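Local coordinates for protein 1,3-alpha-isomaltosidase (Kribbella flavida DSM 17836, PDB 5X3I) that hydrolyses the alpha-1,3-glucosidic linkages of a cyclic tetrasaccharide derived from starch, releasing isomaltose inside the cell, at residues A291-G296 and R646-D651; A554-I559 and P657-H662; F468-G473 and R502-L507; P295-R300 and K388-Q393. The protein carries 1 engineered substitution. All coordinates share one frame; numbering follows the deposited sequence.

Interaction 1: residues A291-G296 and R646-D651; sequences AEELPG and RTIATD
Ile648 lies against the chain from Ala291 to Glu293, where the loop leading to strand 302-304, the first strand of the TIM barrel, passes the last turn of helix 622-650. The contact is van der Waals packing of one branched side chain against backbone and aliphatic carbons, without a hydrogen bond. In Ile648 a chi1 of -78° points CG1 at the loop, and an extended chi2 carries CD1 on to it, 3.5 Å from the Glu293 backbone N and level with the peptide link from Glu292. CG1 also lies 4.0 Å from Ala291 CB, while the other branch, CG2, sits 3.6 Å from Ala291 O. A beta-branched residue suits the place because its two arms spread over adjoining pieces of backbone, and alanine opposite is small enough to let them come close. Glu293 adds only its aliphatic part: CG is 3.7 Å from Ile648 CD1, and the residue itself is exposed.

Polar groups act around this patch. Glu292 points away and pairs with Arg509. Asp651, whose positive phi ends the helix, makes a salt bridge to Arg290 and a hydrogen bond to Thr282, tying the end of helix 622-650 to helix 277-288 and to the start of the loop that follows it. In the last turn Arg646 O accepts both Thr650 N and Thr650 OG1, the hydroxyl oxygen lying 3.0 Å away and 49° out of the carbonyl plane.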
loop_
_atom_site.group_PDB
_atom_site.type_symbol
_atom_site.label_atom_id
_atom_site.label_comp_id
_atom_site.label_asym_id
_atom_site.label_seq_id
_atom_site.Cartn_x
_atom_site.Cartn_y
_atom_site.Cartn_z
ATOM N N ALA A 291 -6.715 -1.873 15.374
ATOM C CA ALA A 291 -7.595 -0.772 15.010
ATOM C C ALA A 291 -8.332 -0.251 16.229
ATOM O O ALA A 291 -8.551 -0.973 17.190
ATOM C CB ALA A 291 -8.583 -1.199 13.958
ATOM N N GLU A 292 -8.706 1.018 16.163
ATOM C CA GLU A 292 -9.637 1.596 17.113
ATOM C C GLU A 292 -10.907 1.891 16.336
ATOM O O GLU A 292 -10.867 2.017 15.108
ATOM C CB GLU A 292 -9.075 2.855 17.773
ATOM C CG GLU A 292 -8.829 4.030 16.841
ATOM C CD GLU A 292 -8.257 5.252 17.568
ATOM O OE1 GLU A 292 -7.022 5.426 17.595
ATOM O OE2 GLU A 292 -9.047 6.050 18.108
ATOM N N GLU A 293 -12.036 1.944 17.037
ATOM C CA GLU A 293 -13.313 2.148 16.380
ATOM C C GLU A 293 -13.331 3.520 15.734
ATOM O O GLU A 293 -13.054 4.517 16.378
ATOM C CB GLU A 293 -14.477 2.020 17.375
ATOM C CG GLU A 293 -14.638 0.642 17.965
ATOM C CD GLU A 293 -15.704 0.582 19.043
ATOM O OE1 GLU A 293 -16.499 1.533 19.174
ATOM O OE2 GLU A 293 -15.743 -0.421 19.772
ATOM N N LEU A 294 -13.598 3.539 14.439
ATOM C CA LEU A 294 -13.811 4.766 13.700
ATOM C C LEU A 294 -15.316 5.120 13.658
ATOM O O LEU A 294 -16.160 4.250 13.854
ATOM C CB LEU A 294 -13.215 4.632 12.298
ATOM C CG LEU A 294 -11.708 4.314 12.273
ATOM C CD1 LEU A 294 -11.242 4.146 10.839
ATOM C CD2 LEU A 294 -10.916 5.397 12.971
ATOM N N PRO A 295 -15.650 6.395 13.400
ATOM C CA PRO A 295 -17.071 6.760 13.325
ATOM C C PRO A 295 -17.819 5.998 12.249
ATOM O O PRO A 295 -17.263 5.653 11.201
ATOM C CB PRO A 295 -17.044 8.261 12.991
ATOM C CG PRO A 295 -15.711 8.726 13.409
ATOM C CD PRO A 295 -14.778 7.557 13.183
ATOM N N GLY A 296 -19.093 5.764 12.517
ATOM C CA GLY A 296 -19.962 5.043 11.608
ATOM C C GLY A 296 -20.021 5.599 10.202
ATOM O O GLY A 296 -20.245 4.842 9.267
ATOM N N ARG A 646 -17.094 -5.512 17.024
ATOM C CA ARG A 646 -16.810 -6.893 17.430
ATOM C C ARG A 646 -15.430 -7.334 16.914
ATOM O O ARG A 646 -14.654 -7.959 17.634
ATOM C CB ARG A 646 -17.903 -7.841 16.930
ATOM C CG ARG A 646 -19.231 -7.687 17.675
ATOM C CD ARG A 646 -20.231 -8.785 17.332
ATOM N NE ARG A 646 -19.633 -10.114 17.409
ATOM C CZ ARG A 646 -19.524 -10.840 18.521
ATOM N NH1 ARG A 646 -19.978 -10.376 19.677
ATOM N NH2 ARG A 646 -18.949 -12.039 18.475
ATOM N N THR A 647 -15.136 -6.972 15.672
ATOM C CA THR A 647 -13.844 -7.261 15.076
ATOM C C THR A 647 -12.716 -6.668 15.899
ATOM O O THR A 647 -11.704 -7.315 16.133
ATOM C CB THR A 647 -13.777 -6.752 13.637
ATOM O OG1 THR A 647 -14.575 -7.600 12.813
ATOM C CG2 THR A 647 -12.328 -6.751 13.111
ATOM N N ILE A 648 -12.907 -5.454 16.381
ATOM C CA ILE A 648 -11.876 -4.801 17.162
ATOM C C ILE A 648 -11.765 -5.434 18.551
ATOM O O ILE A 648 -10.674 -5.524 19.119
ATOM C CB ILE A 648 -12.147 -3.302 17.259
ATOM C CG1 ILE A 648 -11.730 -2.634 15.942
ATOM C CG2 ILE A 648 -11.416 -2.671 18.439
ATOM C CD1 ILE A 648 -12.341 -1.266 15.718
ATOM N N ALA A 649 -12.894 -5.885 19.084
ATOM C CA ALA A 649 -12.903 -6.527 20.390
ATOM C C ALA A 649 -12.397 -7.966 20.356
ATOM O O ALA A 649 -11.642 -8.357 21.221
ATOM C CB ALA A 649 -14.317 -6.485 20.998
ATOM N N THR A 650 -12.884 -8.767 19.416
ATOM C CA THR A 650 -12.503 -10.173 19.332
ATOM C C THR A 650 -11.372 -10.535 18.361
ATOM O O THR A 650 -10.914 -11.671 18.369
ATOM C CB THR A 650 -13.704 -11.031 18.939
ATOM O OG1 THR A 650 -13.974 -10.865 17.545
ATOM C CG2 THR A 650 -14.934 -10.656 19.771
ATOM N N ASP A 651 -10.971 -9.583 17.518
ATOM C CA ASP A 651 -10.004 -9.789 16.431
ATOM C C ASP A 651 -10.505 -10.690 15.295
ATOM O O ASP A 651 -9.793 -10.895 14.316
ATOM C CB ASP A 651 -8.678 -10.302 16.989
ATOM C CG ASP A 651 -8.028 -9.291 17.875
ATOM O OD1 ASP A 651 -8.045 -8.105 17.489
ATOM O OD2 ASP A 651 -7.552 -9.649 18.966
#

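Interaction 2: residues A554-I559 and P657-H662; sequences AASCGI and PLFFDH
Ser556 OG meets three side chains of 657-662 at once. Pro657 CG is nearest, 3.5 Å from Ser556 OG. The edge of the Phe660 ring comes next, with CE2 3.7 Å from Ser556 OG, which lies near the ring plane; Phe659 CZ approaches Ser556 OG at a slant, to 3.9 Å. None of these groups takes a hydrogen bond from the serine, whose OG is instead bonded to Leu552 O one turn back in helix 541-556. A small hydroxyl folded onto its own helix suits a buried, largely apolar site.

Behind this first shell the two phenylalanines lean on each other, Phe660 CD2 standing 3.8 Å above the plane of Phe659. Each also makes an edge-to-face contact with His228, whose NE2 bonds to Ser556 O. An alanine in place of Phe660 would probably open a gap beside Ser556 and remove the neighbour over one face of Phe659.

The helix stops in a Schellman motif: Ile559 N reaches Ala554 O and Gly558 N reaches Ala555 O, both at 3.0 Å, with Gly558 at positive phi. The arrangement is thus a capped C-terminus of a TIM-barrel helix, packed against an aromatic turn of the family 31 C-terminal domain.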
loop_
_atom_site.group_PDB
_atom_site.type_symbol
_atom_site.label_atom_id
_atom_site.label_comp_id
_atom_site.label_asym_id
_atom_site.label_seq_id
_atom_site.Cartn_x
_atom_site.Cartn_y
_atom_site.Cartn_z
ATOM N N ALA A 554 -5.307 -8.686 3.733
ATOM C CA ALA A 554 -5.113 -7.579 4.674
ATOM C C ALA A 554 -5.899 -7.803 5.965
ATOM O O ALA A 554 -5.392 -7.582 7.060
ATOM C CB ALA A 554 -5.505 -6.247 4.039
ATOM N N ALA A 555 -7.139 -8.248 5.822
ATOM C CA ALA A 555 -7.985 -8.519 6.982
ATOM C C ALA A 555 -7.412 -9.630 7.864
ATOM O O ALA A 555 -7.474 -9.553 9.080
ATOM C CB ALA A 555 -9.378 -8.885 6.534
ATOM N N SER A 556 -6.859 -10.667 7.241
ATOM C CA SER A 556 -6.263 -11.764 8.008
ATOM C C SER A 556 -5.107 -11.278 8.873
ATOM O O SER A 556 -4.729 -11.935 9.834
ATOM C CB SER A 556 -5.781 -12.876 7.082
ATOM O OG SER A 556 -6.845 -13.438 6.352
ATOM N N CYS A 557 -4.533 -10.143 8.495
ATOM C CA CYS A 557 -3.437 -9.510 9.216
ATOM C C CYS A 557 -3.851 -8.359 10.141
ATOM O O CYS A 557 -2.998 -7.693 10.727
ATOM C CB CYS A 557 -2.385 -9.050 8.205
ATOM S SG CYS A 557 -1.786 -10.456 7.182
ATOM N N GLY A 558 -5.157 -8.104 10.245
ATOM C CA GLY A 558 -5.656 -7.112 11.177
ATOM C C GLY A 558 -5.962 -5.742 10.589
ATOM O O GLY A 558 -6.178 -4.783 11.336
ATOM N N ILE A 559 -6.020 -5.654 9.262
ATOM C CA ILE A 559 -6.386 -4.404 8.631
ATOM C C ILE A 559 -7.906 -4.452 8.493
ATOM O O ILE A 559 -8.456 -5.191 7.677
ATOM C CB ILE A 559 -5.729 -4.210 7.252
ATOM C CG1 ILE A 559 -4.196 -4.192 7.349
ATOM C CG2 ILE A 559 -6.266 -2.933 6.571
ATOM C CD1 ILE A 559 -3.611 -3.072 8.151
ATOM N N PRO A 657 -12.188 -14.244 5.664
ATOM C CA PRO A 657 -11.994 -15.543 5.015
ATOM C C PRO A 657 -12.653 -16.639 5.844
ATOM O O PRO A 657 -12.661 -16.555 7.062
ATOM C CB PRO A 657 -10.469 -15.702 4.993
ATOM C CG PRO A 657 -9.946 -14.323 5.018
ATOM C CD PRO A 657 -10.911 -13.545 5.877
ATOM N N LEU A 658 -13.208 -17.642 5.190
ATOM C CA LEU A 658 -13.946 -18.675 5.900
ATOM C C LEU A 658 -13.090 -19.517 6.849
ATOM O O LEU A 658 -13.631 -20.186 7.721
ATOM C CB LEU A 658 -14.661 -19.589 4.906
ATOM C CG LEU A 658 -16.065 -19.155 4.485
ATOM C CD1 LEU A 658 -16.015 -17.892 3.661
ATOM C CD2 LEU A 658 -16.753 -20.260 3.707
ATOM N N PHE A 659 -11.767 -19.475 6.715
ATOM C CA PHE A 659 -10.942 -20.343 7.557
ATOM C C PHE A 659 -10.928 -19.886 9.014
ATOM O O PHE A 659 -10.534 -20.639 9.893
ATOM C CB PHE A 659 -9.514 -20.473 7.001
ATOM C CG PHE A 659 -8.623 -19.274 7.230
ATOM C CD1 PHE A 659 -7.908 -19.132 8.404
ATOM C CD2 PHE A 659 -8.441 -18.337 6.236
ATOM C CE1 PHE A 659 -7.074 -18.050 8.599
ATOM C CE2 PHE A 659 -7.606 -17.255 6.429
ATOM C CZ PHE A 659 -6.922 -17.115 7.609
ATOM N N PHE A 660 -11.392 -18.669 9.280
ATOM C CA PHE A 660 -11.449 -18.191 10.656
ATOM C C PHE A 660 -12.502 -18.925 11.463
ATOM O O PHE A 660 -12.268 -19.319 12.601
ATOM C CB PHE A 660 -11.724 -16.682 10.704
ATOM C CG PHE A 660 -10.496 -15.847 10.501
ATOM C CD1 PHE A 660 -9.756 -15.416 11.581
ATOM C CD2 PHE A 660 -10.066 -15.529 9.231
ATOM C CE1 PHE A 660 -8.621 -14.667 11.396
ATOM C CE2 PHE A 660 -8.925 -14.782 9.037
ATOM C CZ PHE A 660 -8.204 -14.347 10.118
ATOM N N ASP A 661 -13.656 -19.150 10.866
ATOM C CA ASP A 661 -14.733 -19.827 11.549
ATOM C C ASP A 661 -14.832 -21.307 11.194
ATOM O O ASP A 661 -15.494 -22.031 11.853
ATOM C CB ASP A 661 -16.071 -19.149 11.287
ATOM C CG ASP A 661 -16.118 -17.717 11.785
ATOM O OD1 ASP A 661 -15.710 -17.462 12.883
ATOM O OD2 ASP A 661 -16.556 -16.876 11.040
ATOM N N HIS A 662 -14.201 -21.723 10.121
ATOM C CA HIS A 662 -14.318 -23.080 9.656
ATOM C C HIS A 662 -12.972 -23.709 9.298
ATOM O O HIS A 662 -12.807 -24.251 8.238
ATOM C CB HIS A 662 -15.242 -23.110 8.466
ATOM C CG HIS A 662 -16.542 -22.417 8.690
ATOM N ND1 HIS A 662 -17.595 -23.006 9.335
ATOM C CD2 HIS A 662 -16.962 -21.183 8.344
ATOM C CE1 HIS A 662 -18.597 -22.156 9.402
ATOM N NE2 HIS A 662 -18.240 -21.046 8.802
#

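Interaction 3: residues F468-G473 and R502-L507. Engineered in segment 468-473: Ala471 (natural residue Asp). With SO4 (sulfate ion), chain I.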
loop_
_atom_site.group_PDB
_atom_site.type_symbol
_atom_site.label_atom_id
_atom_site.label_comp_id
_atom_site.label_asym_id
_atom_site.label_seq_id
_atom_site.Cartn_x
_atom_site.Cartn_y
_atom_site.Cartn_z
ATOM N N PHE A 468 -7.762 12.811 5.971
ATOM C CA PHE A 468 -6.732 13.047 4.970
ATOM C C PHE A 468 -6.483 11.782 4.179
ATOM O O PHE A 468 -6.388 10.697 4.743
ATOM C CB PHE A 468 -5.435 13.529 5.616
ATOM C CG PHE A 468 -5.534 14.884 6.236
ATOM C CD1 PHE A 468 -5.699 15.026 7.606
ATOM C CD2 PHE A 468 -5.473 16.021 5.449
ATOM C CE1 PHE A 468 -5.796 16.285 8.180
ATOM C CE2 PHE A 468 -5.569 17.274 6.011
ATOM C CZ PHE A 468 -5.727 17.407 7.380
ATOM N N LYS A 469 -6.349 11.916 2.871
ATOM C CA LYS A 469 -6.003 10.756 2.110
ATOM C C LYS A 469 -4.496 10.823 2.081
ATOM O O LYS A 469 -3.910 11.570 1.287
ATOM C CB LYS A 469 -6.604 10.817 0.705
ATOM C CG LYS A 469 -6.153 9.716 -0.255
ATOM C CD LYS A 469 -6.997 9.692 -1.536
ATOM C CE LYS A 469 -6.686 8.457 -2.395
ATOM N NZ LYS A 469 -7.450 8.392 -3.668
ATOM N N THR A 470 -3.867 9.953 2.854
ATOM C CA THR A 470 -2.439 10.095 2.985
ATOM C C THR A 470 -1.908 9.081 1.999
ATOM O O THR A 470 -1.689 7.916 2.316
ATOM C CB THR A 470 -2.003 9.768 4.431
ATOM O OG1 THR A 470 -2.905 8.774 4.963
ATOM C CG2 THR A 470 -2.085 11.002 5.328
ATOM N N ALA A 471 -1.635 9.596 0.815
ATOM C CA ALA A 471 -1.167 8.834 -0.325
ATOM C C ALA A 471 0.349 8.692 -0.263
ATOM O O ALA A 471 1.001 9.498 0.364
ATOM C CB ALA A 471 -1.612 9.474 -1.602
ATOM N N GLY A 472 0.895 7.669 -0.908
ATOM C CA GLY A 472 2.338 7.513 -1.004
ATOM C C GLY A 472 2.982 7.092 0.300
ATOM O O GLY A 472 2.366 6.408 1.106
ATOM N N GLY A 473 4.218 7.516 0.511
ATOM C CA GLY A 473 4.997 7.059 1.646
ATOM C C GLY A 473 5.985 5.924 1.350
ATOM O O GLY A 473 6.675 5.460 2.253
ATOM N N ARG A 502 0.191 7.595 11.117
ATOM C CA ARG A 502 0.116 7.947 12.525
ATOM C C ARG A 502 0.185 9.467 12.722
ATOM O O ARG A 502 -0.539 10.023 13.542
ATOM C CB ARG A 502 1.245 7.246 13.297
ATOM C CG ARG A 502 1.320 7.546 14.789
ATOM C CD ARG A 502 2.367 8.610 15.097
ATOM N NE ARG A 502 2.458 8.892 16.523
ATOM C CZ ARG A 502 3.282 8.282 17.366
ATOM N NH1 ARG A 502 3.279 8.622 18.649
ATOM N NH2 ARG A 502 4.108 7.340 16.938
ATOM N N ALA A 503 1.068 10.124 11.976
ATOM C CA ALA A 503 1.237 11.566 12.110
ATOM C C ALA A 503 -0.073 12.300 11.814
ATOM O O ALA A 503 -0.460 13.186 12.548
ATOM C CB ALA A 503 2.334 12.067 11.210
ATOM N N PHE A 504 -0.758 11.931 10.741
ATOM C CA PHE A 504 -1.991 12.638 10.426
ATOM C C PHE A 504 -3.168 12.144 11.277
ATOM O O PHE A 504 -4.074 12.927 11.593
ATOM C CB PHE A 504 -2.258 12.573 8.925
ATOM C CG PHE A 504 -1.396 13.548 8.160
ATOM C CD1 PHE A 504 -1.812 14.857 7.963
ATOM C CD2 PHE A 504 -0.127 13.187 7.729
ATOM C CE1 PHE A 504 -0.998 15.781 7.318
ATOM C CE2 PHE A 504 0.684 14.116 7.084
ATOM C CZ PHE A 504 0.239 15.406 6.871
ATOM N N GLY A 505 -3.118 10.889 11.711
ATOM C CA GLY A 505 -4.046 10.411 12.724
ATOM C C GLY A 505 -3.986 11.299 13.962
ATOM O O GLY A 505 -5.018 11.750 14.471
ATOM N N ASP A 506 -2.771 11.581 14.417
ATOM C CA ASP A 506 -2.546 12.393 15.607
ATOM C C ASP A 506 -2.977 13.854 15.431
ATOM O O ASP A 506 -3.479 14.455 16.369
ATOM C CB ASP A 506 -1.075 12.347 16.026
ATOM C CG ASP A 506 -0.729 11.090 16.821
ATOM O OD1 ASP A 506 -1.643 10.299 17.132
ATOM O OD2 ASP A 506 0.451 10.913 17.150
ATOM N N LEU A 507 -2.748 14.420 14.251
ATOM C CA LEU A 507 -3.256 15.757 13.950
ATOM C C LEU A 507 -4.768 15.827 14.179
ATOM O O LEU A 507 -5.249 16.698 14.881
ATOM C CB LEU A 507 -2.932 16.164 12.511
ATOM C CG LEU A 507 -3.575 17.484 12.075
ATOM C CD1 LEU A 507 -3.072 18.636 12.958
ATOM C CD2 LEU A 507 -3.317 17.756 10.604
HETATM S S SO4 I . 5.756 6.173 20.108
HETATM O O1 SO4 I . 4.347 5.801 20.147
HETATM O O2 SO4 I . 5.893 7.621 20.223
HETATM O O3 SO4 I . 6.467 5.521 21.204
HETATM O O4 SO4 I . 6.323 5.724 18.847
#
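Phe504 faces strand 467-470 from helix 496-510, starting at CB, which lies 3.9 Å from Thr470 CG2. With CG anti to the carbonyl carbon (chi1 -78°), the ring travels alongside the threonine methyl, and CD2 meets Thr470 CG2 at 3.8 Å. On the other side of the ring Phe504 CD1 approaches Phe468 CD1 to 3.9 Å, over the face of the Phe468 ring. The pair is edge-to-face, Phe504 giving the edge, with centroids 5.4 Å apart and planes at 60°. At the tip, Phe504 CZ comes within 3.3 Å of Gln393 OE1 on the neighbouring strand. One turn on, Leu507 CD2 packs 3.8 Å from Phe468 CE1. Thr470 suits its place by being two-faced: its methyl serves this packing while OG1 bonds to Ser519.

On the outer side of the helix Arg502 NE forms a salt bridge with Asp506 OD2, 2.9 Å long, and its NH1 donates to O2 of a sulfate, probably from the crystallisation liquor.

Strand and helix form a beta/alpha pair of the barrel. Their interface is held by apolar packing with no hydrogen bond across it; just beyond the strand lies the engineered Ala471, in place of the aspartate inferred to be the nucleophile.

Interaction 4: residues P295-R300 and K388-Q393; sequences PGWVFR and KVILWQ
Lys388 NZ stands over the indole of Trp297, 4.7 Å from the centroid of the five-membered ring and 24° off its normal, in a cation-pi contact. CB, CG and CE of the lysine touch the same face. Its chi1 (-53°) sets Lys388 CG over the six-membered ring in a CH-pi contact, 3.4 Å from Trp297 CD2, and the bend at chi2 (-57°) brings Lys388 CE back to 3.7 Å from Trp297 CD1. Lysine suits the site because its methylenes cover the indole while the ammonium, over the five-membered ring, stays in a partly exposed contact. Trp297 CH2 extends further, to 4.2 Å from Ile390 CD1, and Val298 CG1 backs the opposite face of the indole.

A leucine in place of Trp297 would probably leave the Lys388 ammonium without its aromatic partner and uncover the side of Ile390.

The tryptophan is carried by a short 3-10 turn, in which Arg300 N bonds to Trp297 O at 3.1 Å; next to it Phe299 packs on helix 622-650. Lys388 begins strand 388-393, the third of eight parallel strands. The arrangement therefore belongs to the end of the TIM barrel where the strands begin, with the lead-in to the first strand folded against the third, opposite the C-terminal, catalytic ends of the strands.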
loop_
_atom_site.group_PDB
_atom_site.type_symbol
_atom_site.label_atom_id
_atom_site.label_comp_id
_atom_site.label_asym_id
_atom_site.label_seq_id
_atom_site.Cartn_x
_atom_site.Cartn_y
_atom_site.Cartn_z
ATOM N N PRO A 295 -15.650 6.395 13.400
ATOM C CA PRO A 295 -17.071 6.760 13.325
ATOM C C PRO A 295 -17.819 5.998 12.249
ATOM O O PRO A 295 -17.263 5.653 11.201
ATOM C CB PRO A 295 -17.044 8.261 12.991
ATOM C CG PRO A 295 -15.711 8.726 13.409
ATOM C CD PRO A 295 -14.778 7.557 13.183
ATOM N N GLY A 296 -19.093 5.764 12.517
ATOM C CA GLY A 296 -19.962 5.043 11.608
ATOM C C GLY A 296 -20.021 5.599 10.202
ATOM O O GLY A 296 -20.245 4.842 9.267
ATOM N N TRP A 297 -19.806 6.905 10.040
ATOM C CA TRP A 297 -19.934 7.509 8.711
ATOM C C TRP A 297 -18.920 6.984 7.687
ATOM O O TRP A 297 -19.155 7.120 6.492
ATOM C CB TRP A 297 -19.846 9.047 8.769
ATOM C CG TRP A 297 -18.546 9.654 9.262
ATOM C CD1 TRP A 297 -18.304 10.172 10.501
ATOM C CD2 TRP A 297 -17.334 9.849 8.508
ATOM N NE1 TRP A 297 -17.022 10.664 10.573
ATOM C CE2 TRP A 297 -16.406 10.478 9.363
ATOM C CE3 TRP A 297 -16.949 9.559 7.200
ATOM C CZ2 TRP A 297 -15.121 10.804 8.955
ATOM C CZ3 TRP A 297 -15.670 9.898 6.796
ATOM C CH2 TRP A 297 -14.774 10.509 7.667
ATOM N N VAL A 298 -17.820 6.368 8.138
ATOM C CA VAL A 298 -16.842 5.834 7.178
ATOM C C VAL A 298 -17.456 4.694 6.375
ATOM O O VAL A 298 -16.973 4.362 5.295
ATOM C CB VAL A 298 -15.520 5.332 7.848
ATOM C CG1 VAL A 298 -14.920 6.412 8.713
ATOM C CG2 VAL A 298 -15.735 4.040 8.638
ATOM N N PHE A 299 -18.556 4.136 6.873
ATOM C CA PHE A 299 -19.207 3.041 6.173
ATOM C C PHE A 299 -20.178 3.478 5.080
ATOM O O PHE A 299 -20.771 2.643 4.410
ATOM C CB PHE A 299 -19.918 2.141 7.176
ATOM C CG PHE A 299 -18.977 1.373 8.043
ATOM C CD1 PHE A 299 -18.063 0.495 7.476
ATOM C CD2 PHE A 299 -18.989 1.524 9.413
ATOM C CE1 PHE A 299 -17.179 -0.222 8.262
ATOM C CE2 PHE A 299 -18.107 0.799 10.208
ATOM C CZ PHE A 299 -17.211 -0.068 9.631
ATOM N N ARG A 300 -20.315 4.781 4.872
ATOM C CA ARG A 300 -21.128 5.253 3.766
ATOM C C ARG A 300 -20.305 5.299 2.480
ATOM O O ARG A 300 -19.101 5.076 2.505
ATOM C CB ARG A 300 -21.705 6.632 4.084
ATOM C CG ARG A 300 -22.517 6.668 5.370
ATOM C CD ARG A 300 -23.087 8.042 5.613
ATOM N NE ARG A 300 -24.061 8.409 4.598
ATOM C CZ ARG A 300 -24.572 9.630 4.462
ATOM N NH1 ARG A 300 -24.171 10.613 5.264
ATOM N NH2 ARG A 300 -25.476 9.870 3.523
ATOM N N LYS A 388 -18.876 14.217 4.568
ATOM C CA LYS A 388 -17.527 14.522 5.066
ATOM C C LYS A 388 -16.542 14.893 3.952
ATOM O O LYS A 388 -16.725 14.530 2.794
ATOM C CB LYS A 388 -16.977 13.345 5.876
ATOM C CG LYS A 388 -17.898 12.885 6.999
ATOM C CD LYS A 388 -18.229 14.028 7.964
ATOM C CE LYS A 388 -19.136 13.534 9.092
ATOM N NZ LYS A 388 -19.224 14.527 10.183
ATOM N N VAL A 389 -15.506 15.636 4.316
ATOM C CA VAL A 389 -14.555 16.118 3.341
ATOM C C VAL A 389 -13.143 15.626 3.682
ATOM O O VAL A 389 -12.653 15.817 4.800
ATOM C CB VAL A 389 -14.577 17.645 3.251
ATOM C CG1 VAL A 389 -13.522 18.143 2.289
ATOM C CG2 VAL A 389 -15.984 18.146 2.842
ATOM N N ILE A 390 -12.523 14.983 2.704
ATOM C CA ILE A 390 -11.198 14.385 2.850
ATOM C C ILE A 390 -10.226 15.027 1.863
ATOM O O ILE A 390 -10.503 15.071 0.672
ATOM C CB ILE A 390 -11.224 12.862 2.591
ATOM C CG1 ILE A 390 -12.362 12.181 3.358
ATOM C CG2 ILE A 390 -9.839 12.232 2.871
ATOM C CD1 ILE A 390 -12.215 12.266 4.831
ATOM N N LEU A 391 -9.097 15.518 2.359
ATOM C CA LEU A 391 -8.097 16.173 1.513
ATOM C C LEU A 391 -6.852 15.296 1.284
ATOM O O LEU A 391 -6.338 14.685 2.209
ATOM C CB LEU A 391 -7.676 17.506 2.131
ATOM C CG LEU A 391 -8.785 18.551 2.312
ATOM C CD1 LEU A 391 -8.201 19.843 2.875
ATOM C CD2 LEU A 391 -9.535 18.793 1.011
ATOM N N TRP A 392 -6.376 15.273 0.049
ATOM C CA TRP A 392 -5.202 14.495 -0.346
ATOM C C TRP A 392 -3.920 15.039 0.272
ATOM O O TRP A 392 -3.760 16.244 0.430
ATOM C CB TRP A 392 -5.096 14.492 -1.870
ATOM C CG TRP A 392 -4.021 13.638 -2.511
ATOM C CD1 TRP A 392 -4.108 12.314 -2.839
ATOM C CD2 TRP A 392 -2.746 14.083 -2.986
ATOM N NE1 TRP A 392 -2.952 11.903 -3.456
ATOM C CE2 TRP A 392 -2.100 12.970 -3.561
ATOM C CE3 TRP A 392 -2.082 15.311 -2.968
ATOM C CZ2 TRP A 392 -0.823 13.048 -4.108
ATOM C CZ3 TRP A 392 -0.816 15.388 -3.517
ATOM C CH2 TRP A 392 -0.198 14.261 -4.076
ATOM N N GLN A 393 -3.013 14.125 0.599
ATOM C CA GLN A 393 -1.708 14.441 1.147
ATOM C C GLN A 393 -0.635 13.519 0.568
ATOM O O GLN A 393 -0.924 12.389 0.160
ATOM C CB GLN A 393 -1.712 14.313 2.666
ATOM C CG GLN A 393 -2.487 15.384 3.384
ATOM C CD GLN A 393 -1.749 16.701 3.369
ATOM O OE1 GLN A 393 -0.792 16.893 4.111
ATOM N NE2 GLN A 393 -2.179 17.605 2.505
#

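Overall arrangement
Interactions 3 and 4 belong to the barrel itself: strands 388-393 and 467-470 are neighbours joined by backbone bonds such as Lys469 N to Leu391 O, and Gln393 packs on Phe504. Interaction 3 is buried and purely apolar beside the catalytic end, whereas interaction 4, partly exposed at the other end, can use a lysine charge over an aromatic face. Interactions 1 and 4 start from one loop, sharing Pro295 and Gly296, and join it to helix 622-650 and to the third strand. Interactions 1 and 2 lie about 14 Å apart between centres, toward the C-terminal domain; the first is partly exposed aliphatic packing, the second buried and aromatic around one serine.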